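Local coordinates for protein glycerol-3-phosphate dehydrogenase [NAD(P)+] (Coxiella burnetii, PDB 3K96) that probably catalyses the NAD(P)H-dependent reduction of dihydroxyacetone phosphate to sn-glycerol 3-phosphate, the precursor for phospholipid synthesis, at residues D63-D66 with E67-E71; G248-V251 with S252-G256; G255-Q258 with E259-T262. All blocks are in the same frame, centred on the assembly; numbering follows the deposited sequence. Where two conformers were deposited one is given.

Contact 1. Residues D63-D66 with E67-E71; sequences DHVD and EMQAE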
loop_
_atom_site.group_PDB
_atom_site.type_symbol
_atom_site.label_atom_id
_atom_site.label_comp_id
_atom_site.label_asym_id
_atom_site.label_seq_id
_atom_site.Cartn_x
_atom_site.Cartn_y
_atom_site.Cartn_z
ATOM N N ASP A 63 26.104 24.858 -14.989
ATOM C CA ASP A 63 27.226 23.959 -15.143
ATOM C C ASP A 63 26.694 22.568 -15.524
ATOM O O ASP A 63 27.393 21.765 -16.130
ATOM C CB ASP A 63 28.015 23.907 -13.833
ATOM C CG ASP A 63 27.108 23.786 -12.601
ATOM O OD1 ASP A 63 25.908 24.144 -12.689
ATOM O OD2 ASP A 63 27.605 23.346 -11.534
ATOM N N HIS A 64 25.436 22.315 -15.175
ATOM C CA HIS A 64 24.767 21.037 -15.453
ATOM C C HIS A 64 24.495 20.852 -16.951
ATOM O O HIS A 64 24.759 19.785 -17.494
ATOM C CB HIS A 64 23.486 20.950 -14.602
ATOM C CG HIS A 64 22.776 19.636 -14.685
ATOM N ND1 HIS A 64 21.406 19.526 -14.571
ATOM C CD2 HIS A 64 23.236 18.386 -14.910
ATOM C CE1 HIS A 64 21.058 18.260 -14.699
ATOM N NE2 HIS A 64 22.149 17.547 -14.904
ATOM N N VAL A 65 24.008 21.897 -17.623
ATOM C CA VAL A 65 23.753 21.809 -19.066
ATOM C C VAL A 65 25.056 21.562 -19.843
ATOM O O VAL A 65 25.075 20.791 -20.809
ATOM C CB VAL A 65 23.031 23.052 -19.606
ATOM C CG1 VAL A 65 22.915 22.976 -21.136
ATOM C CG2 VAL A 65 21.651 23.180 -18.936
ATOM N N ASP A 66 26.138 22.200 -19.414
ATOM C CA ASP A 66 27.458 21.980 -20.036
ATOM C C ASP A 66 27.846 20.491 -19.955
ATOM O O ASP A 66 28.299 19.887 -20.943
ATOM C CB ASP A 66 28.510 22.854 -19.346
ATOM C CG ASP A 66 28.340 24.320 -19.670
ATOM O OD1 ASP A 66 27.919 24.620 -20.816
ATOM O OD2 ASP A 66 28.639 25.174 -18.806
ATOM N N GLU A 67 27.638 19.907 -18.775
ATOM C CA GLU A 67 27.911 18.494 -18.552
ATOM C C GLU A 67 27.109 17.621 -19.508
ATOM O O GLU A 67 27.667 16.741 -20.149
ATOM C CB GLU A 67 27.582 18.114 -17.109
ATOM C CG GLU A 67 28.490 18.770 -16.094
ATOM C CD GLU A 67 28.014 18.573 -14.667
ATOM O OE1 GLU A 67 27.140 17.702 -14.431
ATOM O OE2 GLU A 67 28.513 19.298 -13.779
ATOM N N MET A 68 25.803 17.869 -19.608
ATOM C CA MET A 68 24.954 17.092 -20.514
ATOM C C MET A 68 25.293 17.296 -22.001
ATOM O O MET A 68 25.268 16.349 -22.783
ATOM C CB MET A 68 23.471 17.403 -20.247
ATOM C CG MET A 68 23.010 16.893 -18.886
ATOM S SD MET A 68 21.255 17.100 -18.521
ATOM C CE MET A 68 21.193 18.855 -18.120
ATOM N N GLN A 69 25.584 18.528 -22.394
ATOM C CA GLN A 69 25.928 18.807 -23.798
ATOM C C GLN A 69 27.216 18.083 -24.167
ATOM O O GLN A 69 27.283 17.424 -25.196
ATOM C CB GLN A 69 26.031 20.314 -24.054
ATOM C CG GLN A 69 24.675 21.023 -23.981
ATOM C CD GLN A 69 24.746 22.507 -24.316
ATOM O OE1 GLN A 69 25.818 23.096 -24.322
ATOM N NE2 GLN A 69 23.591 23.114 -24.599
ATOM N N ALA A 70 28.209 18.147 -23.284
ATOM C CA ALA A 70 29.480 17.481 -23.520
ATOM C C ALA A 70 29.353 15.961 -23.504
ATOM O O ALA A 70 29.869 15.291 -24.382
ATOM C CB ALA A 70 30.508 17.914 -22.480
ATOM N N GLU A 71 28.624 15.418 -22.535
ATOM C CA GLU A 71 28.566 13.955 -22.354
ATOM C C GLU A 71 27.421 13.178 -22.999
ATOM O O GLU A 71 27.543 11.981 -23.218
ATOM C CB GLU A 71 28.590 13.688 -20.865
ATOM C CG GLU A 71 29.818 14.289 -20.226
ATOM C CD GLU A 71 29.720 14.369 -18.738
ATOM O OE1 GLU A 71 28.692 13.942 -18.175
ATOM O OE2 GLU A 71 30.672 14.883 -18.123
HETATM O O HOH W 1 28.240 23.449 -23.283
#
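The terminal methyl of Met68 sits over the centre of one face of the His64 imidazole, one helical turn back: CE is 3.5 Å from the ring centroid and only 11° off the ring normal, a CH-pi contact. SD sits farther out, 4.2 Å from the same His64 centroid, and approaches obliquely. Two torsions contribute to this placement. In His64 CG is anti to the backbone N (chi1 -174°), which lays the ring beside its own carbonyl, while the Met68 chain bends at chi3 (-77°) and folds its methyl back over the ring. Glu67 OE1 comes instead to the ring edge, 4.0 Å from His64 CD2, with carboxylate and imidazole planes steeply inclined to each other. On another flank, Gln69 NE2 passes Val65 CG1 at 3.5 Å on its way to a hydrogen bond with Ala89 O of strand 87-90, and a water donates to both Asp66 OD1 and Gln69 OE1, 2.7 Å from each. Beneath these groups run the i to i+4 backbone bonds of helix 62-71, such as Gln69 N to Val65 O at 2.8 Å.

Bonds at both nitrogens, ND1 with Ser59 OG and NE2 with Asn74 OD1, fix the imidazole's rotation, and the Met68 methyl covers one face. Glu67 is salt-bridged to Arg76, and Asp63 joins it in one of its two conformers; the arginine would probably offset the repulsion between the carboxylates.

Contact 2. Residues G248-V251 with S252-G256; sequences GRLV and SVFGG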
loop_
_atom_site.group_PDB
_atom_site.type_symbol
_atom_site.label_atom_id
_atom_site.label_comp_id
_atom_site.label_asym_id
_atom_site.label_seq_id
_atom_site.Cartn_x
_atom_site.Cartn_y
_atom_site.Cartn_z
ATOM N N GLY A 248 -7.180 11.698 2.162
ATOM C CA GLY A 248 -8.568 11.741 1.679
ATOM C C GLY A 248 -9.337 12.951 2.191
ATOM O O GLY A 248 -10.140 13.554 1.456
ATOM N N ARG A 249 -9.080 13.322 3.445
ATOM C CA ARG A 249 -9.735 14.476 4.054
ATOM C C ARG A 249 -9.350 15.771 3.321
ATOM O O ARG A 249 -10.199 16.612 3.010
ATOM C CB ARG A 249 -9.373 14.568 5.541
ATOM C CG ARG A 249 -10.178 15.605 6.282
ATOM C CD ARG A 249 -9.988 15.545 7.825
ATOM N NE ARG A 249 -10.357 14.244 8.379
ATOM C CZ ARG A 249 -9.509 13.342 8.861
ATOM N NH1 ARG A 249 -9.984 12.194 9.324
ATOM N NH2 ARG A 249 -8.203 13.580 8.917
ATOM N N LEU A 250 -8.067 15.928 3.059
ATOM C CA LEU A 250 -7.578 17.073 2.346
ATOM C C LEU A 250 -8.182 17.124 0.929
ATOM O O LEU A 250 -8.673 18.168 0.480
ATOM C CB LEU A 250 -6.065 17.011 2.262
ATOM C CG LEU A 250 -5.399 18.197 1.556
ATOM C CD1 LEU A 250 -5.697 19.476 2.313
ATOM C CD2 LEU A 250 -3.889 17.977 1.417
ATOM N N VAL A 251 -8.145 15.993 0.240
ATOM C CA VAL A 251 -8.701 15.882 -1.084
ATOM C C VAL A 251 -10.192 16.251 -1.040
ATOM O O VAL A 251 -10.677 17.084 -1.837
ATOM C CB VAL A 251 -8.524 14.440 -1.622
ATOM C CG1 VAL A 251 -9.394 14.189 -2.864
ATOM C CG2 VAL A 251 -7.057 14.169 -1.899
ATOM N N SER A 252 -10.901 15.685 -0.065
ATOM C CA SER A 252 -12.337 15.911 0.049
ATOM C C SER A 252 -12.701 17.356 0.239
ATOM O O SER A 252 -13.623 17.850 -0.407
ATOM C CB SER A 252 -12.943 15.084 1.184
ATOM O OG SER A 252 -14.356 15.202 1.132
ATOM N N VAL A 253 -11.974 18.036 1.118
ATOM C CA VAL A 253 -12.198 19.445 1.408
ATOM C C VAL A 253 -11.974 20.363 0.191
ATOM O O VAL A 253 -12.580 21.449 0.102
ATOM C CB VAL A 253 -11.307 19.911 2.568
ATOM C CG1 VAL A 253 -11.293 21.427 2.657
ATOM C CG2 VAL A 253 -11.765 19.273 3.878
ATOM N N PHE A 254 -11.096 19.969 -0.730
ATOM C CA PHE A 254 -10.900 20.783 -1.938
ATOM C C PHE A 254 -11.708 20.293 -3.159
ATOM O O PHE A 254 -11.516 20.781 -4.269
ATOM C CB PHE A 254 -9.419 20.916 -2.265
ATOM C CG PHE A 254 -8.716 21.899 -1.397
ATOM C CD1 PHE A 254 -8.341 21.559 -0.116
ATOM C CD2 PHE A 254 -8.457 23.185 -1.855
ATOM C CE1 PHE A 254 -7.719 22.471 0.700
ATOM C CE2 PHE A 254 -7.828 24.104 -1.048
ATOM C CZ PHE A 254 -7.455 23.744 0.240
ATOM N N GLY A 255 -12.604 19.336 -2.960
ATOM C CA GLY A 255 -13.435 18.844 -4.062
ATOM C C GLY A 255 -12.859 17.740 -4.950
ATOM O O GLY A 255 -13.412 17.454 -6.022
ATOM N N GLY A 256 -11.755 17.125 -4.532
ATOM C CA GLY A 256 -11.176 16.008 -5.283
ATOM C C GLY A 256 -12.051 14.779 -5.127
ATOM O O GLY A 256 -13.048 14.838 -4.427
#
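Val251 and Gly256 meet where helix 233-253 ends: CG1 of Val251 rests 3.5 Å from CA of Gly256, a tight approach, and the valine carbonyl oxygen accepts the Gly256 N-H at 2.9 Å. That donor stands above the carbonyl plane, 42° out of it. Together with the bond from Gly255 N to Ser252 O (3.1 Å), it makes a Schellman motif, with Gly255 as the C-prime residue at positive phi (86°). Phe254 N is bonded to Leu250 O at 3.3 Å and, weakly, to Val251 O, so the valine oxygen serves two amides.

Leu250 and Phe254 make a looser apolar pair: CD1 of the leucine approaches CE1 of the phenylalanine at 4.0 Å. With CG anti to the backbone N (chi1 -178°), Leu250 brings CD1 to the ring, whose edge also has Leu250 O in its plane, 3.5 Å from Phe254 CD1. The other flank, with Ser252 and Val253, is exposed to solvent; it is held by helical backbone bonds, such as Val253 N to Arg249 O at 3.0 Å.

Leu250 packs on Leu211 and Val215, and Phe254 on Ile207 and Leu211, all of helix 206-228. Ile323 in a loop touches Arg249, Leu250, Val253 and Phe254, while His321 meets the Phe254 ring edge-to-face, so the helix end packs on both helix 206-228 and that loop.

Contact 3. Residues G255-Q258 with E259-T262; sequences GGKQ and ETLT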
loop_
_atom_site.group_PDB
_atom_site.type_symbol
_atom_site.label_atom_id
_atom_site.label_comp_id
_atom_site.label_asym_id
_atom_site.label_seq_id
_atom_site.Cartn_x
_atom_site.Cartn_y
_atom_site.Cartn_z
ATOM N N GLY A 255 -12.604 19.336 -2.960
ATOM C CA GLY A 255 -13.435 18.844 -4.062
ATOM C C GLY A 255 -12.859 17.740 -4.950
ATOM O O GLY A 255 -13.412 17.454 -6.022
ATOM N N GLY A 256 -11.755 17.125 -4.532
ATOM C CA GLY A 256 -11.176 16.008 -5.283
ATOM C C GLY A 256 -12.051 14.779 -5.127
ATOM O O GLY A 256 -13.048 14.838 -4.427
ATOM N N LYS A 257 -11.676 13.665 -5.752
ATOM C CA LYS A 257 -12.495 12.436 -5.722
ATOM C C LYS A 257 -11.838 11.268 -4.986
ATOM O O LYS A 257 -10.621 11.123 -5.046
ATOM C CB LYS A 257 -12.712 11.958 -7.154
ATOM C CG LYS A 257 -13.070 13.027 -8.161
ATOM C CD LYS A 257 -14.453 13.618 -7.965
ATOM C CE LYS A 257 -14.776 14.561 -9.133
ATOM N NZ LYS A 257 -16.133 15.098 -9.050
ATOM N N GLN A 258 -12.643 10.404 -4.343
ATOM C CA GLN A 258 -12.106 9.220 -3.638
ATOM C C GLN A 258 -11.485 8.230 -4.646
ATOM O O GLN A 258 -10.527 7.519 -4.332
ATOM C CB GLN A 258 -13.183 8.525 -2.772
ATOM C CG GLN A 258 -14.340 7.853 -3.562
ATOM C CD GLN A 258 -15.441 7.202 -2.674
ATOM O OE1 GLN A 258 -15.165 6.656 -1.599
ATOM N NE2 GLN A 258 -16.689 7.241 -3.160
ATOM N N GLU A 259 -12.046 8.183 -5.847
ATOM C CA GLU A 259 -11.524 7.326 -6.893
ATOM C C GLU A 259 -10.047 7.661 -7.152
ATOM O O GLU A 259 -9.261 6.798 -7.565
ATOM C CB GLU A 259 -12.333 7.486 -8.197
ATOM C CG GLU A 259 -13.769 6.906 -8.175
ATOM C CD GLU A 259 -14.759 7.709 -7.338
ATOM O OE1 GLU A 259 -14.583 8.939 -7.206
ATOM O OE2 GLU A 259 -15.735 7.103 -6.831
ATOM N N THR A 260 -9.673 8.916 -6.925
ATOM C CA THR A 260 -8.297 9.332 -7.119
ATOM C C THR A 260 -7.476 8.810 -5.959
ATOM O O THR A 260 -6.356 8.329 -6.116
ATOM C CB THR A 260 -8.173 10.848 -7.204
ATOM O OG1 THR A 260 -8.942 11.305 -8.313
ATOM C CG2 THR A 260 -6.727 11.256 -7.397
ATOM N N LEU A 261 -8.060 8.871 -4.785
ATOM C CA LEU A 261 -7.386 8.420 -3.566
ATOM C C LEU A 261 -6.960 6.946 -3.595
ATOM O O LEU A 261 -5.872 6.594 -3.145
ATOM C CB LEU A 261 -8.308 8.666 -2.393
ATOM C CG LEU A 261 -7.752 8.469 -1.008
ATOM C CD1 LEU A 261 -6.643 9.517 -0.710
ATOM C CD2 LEU A 261 -8.936 8.590 -0.043
ATOM N N THR A 262 -7.806 6.093 -4.143
ATOM C CA THR A 262 -7.520 4.673 -4.219
ATOM C C THR A 262 -6.837 4.309 -5.536
ATOM O O THR A 262 -6.589 3.131 -5.812
ATOM C CB THR A 262 -8.811 3.856 -4.089
ATOM O OG1 THR A 262 -9.727 4.263 -5.113
ATOM C CG2 THR A 262 -9.461 4.087 -2.721
#
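The side chains of the neighbours Gln258 and Glu259 are laid against each other by unlike torsions: the glutamine holds CG between its backbone N and carbonyl carbon (chi1 67°), and the glutamate chain, in one of its two conformers, bends at chi2 (72°) so that its carboxylate folds back over the preceding residues. In that conformer Glu259 OE2 lies 3.6 Å from Gln258 CG, and OE1 comes equally near Lys257 CB. The Gln258 amide and the Glu259 carboxylate are turned 81° from each other, and at 3.8 Å Gln258 NE2 and Glu259 OE2 are not hydrogen-bonded. Lys257 bends too, at its own chi2, and carries its ammonium away, leaving NZ 6.6 Å from Glu259 OE1; attraction between these charges can be only long-range. With no hydrogen bond or salt bridge among the three side chains, this polar surface layer is loosely joined.

The backbone gives the firmer connections. Lys257 occupies the N-cap position of helix 258-261, and its carbonyl oxygen accepts from Thr260 N at 3.0 Å, with the donor well above the carbonyl plane, and weakly from Leu261 N. One residue on, Gln258 O takes the Thr262 N-H at 3.1 Å, closing the last turn. Leu261 CB lies 3.2 Å from the same Gln258 O, an apolar carbon against the helix carbonyl.

At the helix start, Asp205 OD2 accepts from Lys257 N and is also hydrogen-bonded to Thr260 OG1, linking the short helix to the chain between strand 198-203 and helix 206-228. Leu261 packs on Leu244 and Met247 of helix 233-253, and its backbone bonds with that of Leu267 in helix 264-275. At the far end, Thr262 packs against Thr262 of the second subunit.

In the fold
Contact 1 lies within helix 62-71 of the beta-alpha-beta unit joining strands 55-58 and 87-90, whereas contacts 2 and 3 belong to the C-terminal part of the protein, on the opposite side of the chain's centre, with nearest atoms about 30 Å from contact 1. Contacts 2 and 3 are continuous, sharing Gly255 and Gly256 as one helix ends and the next begins; Gly248 CA touches Leu261 CD2 at 3.6 Å. Contacts 1 and 2 are partly buried, contact 3 a surface contact. Their chemistry follows: a histidine under a methionine methyl, an apolar pair beside a Schellman turn, and polar chains loosely spread over a short helix near the second subunit.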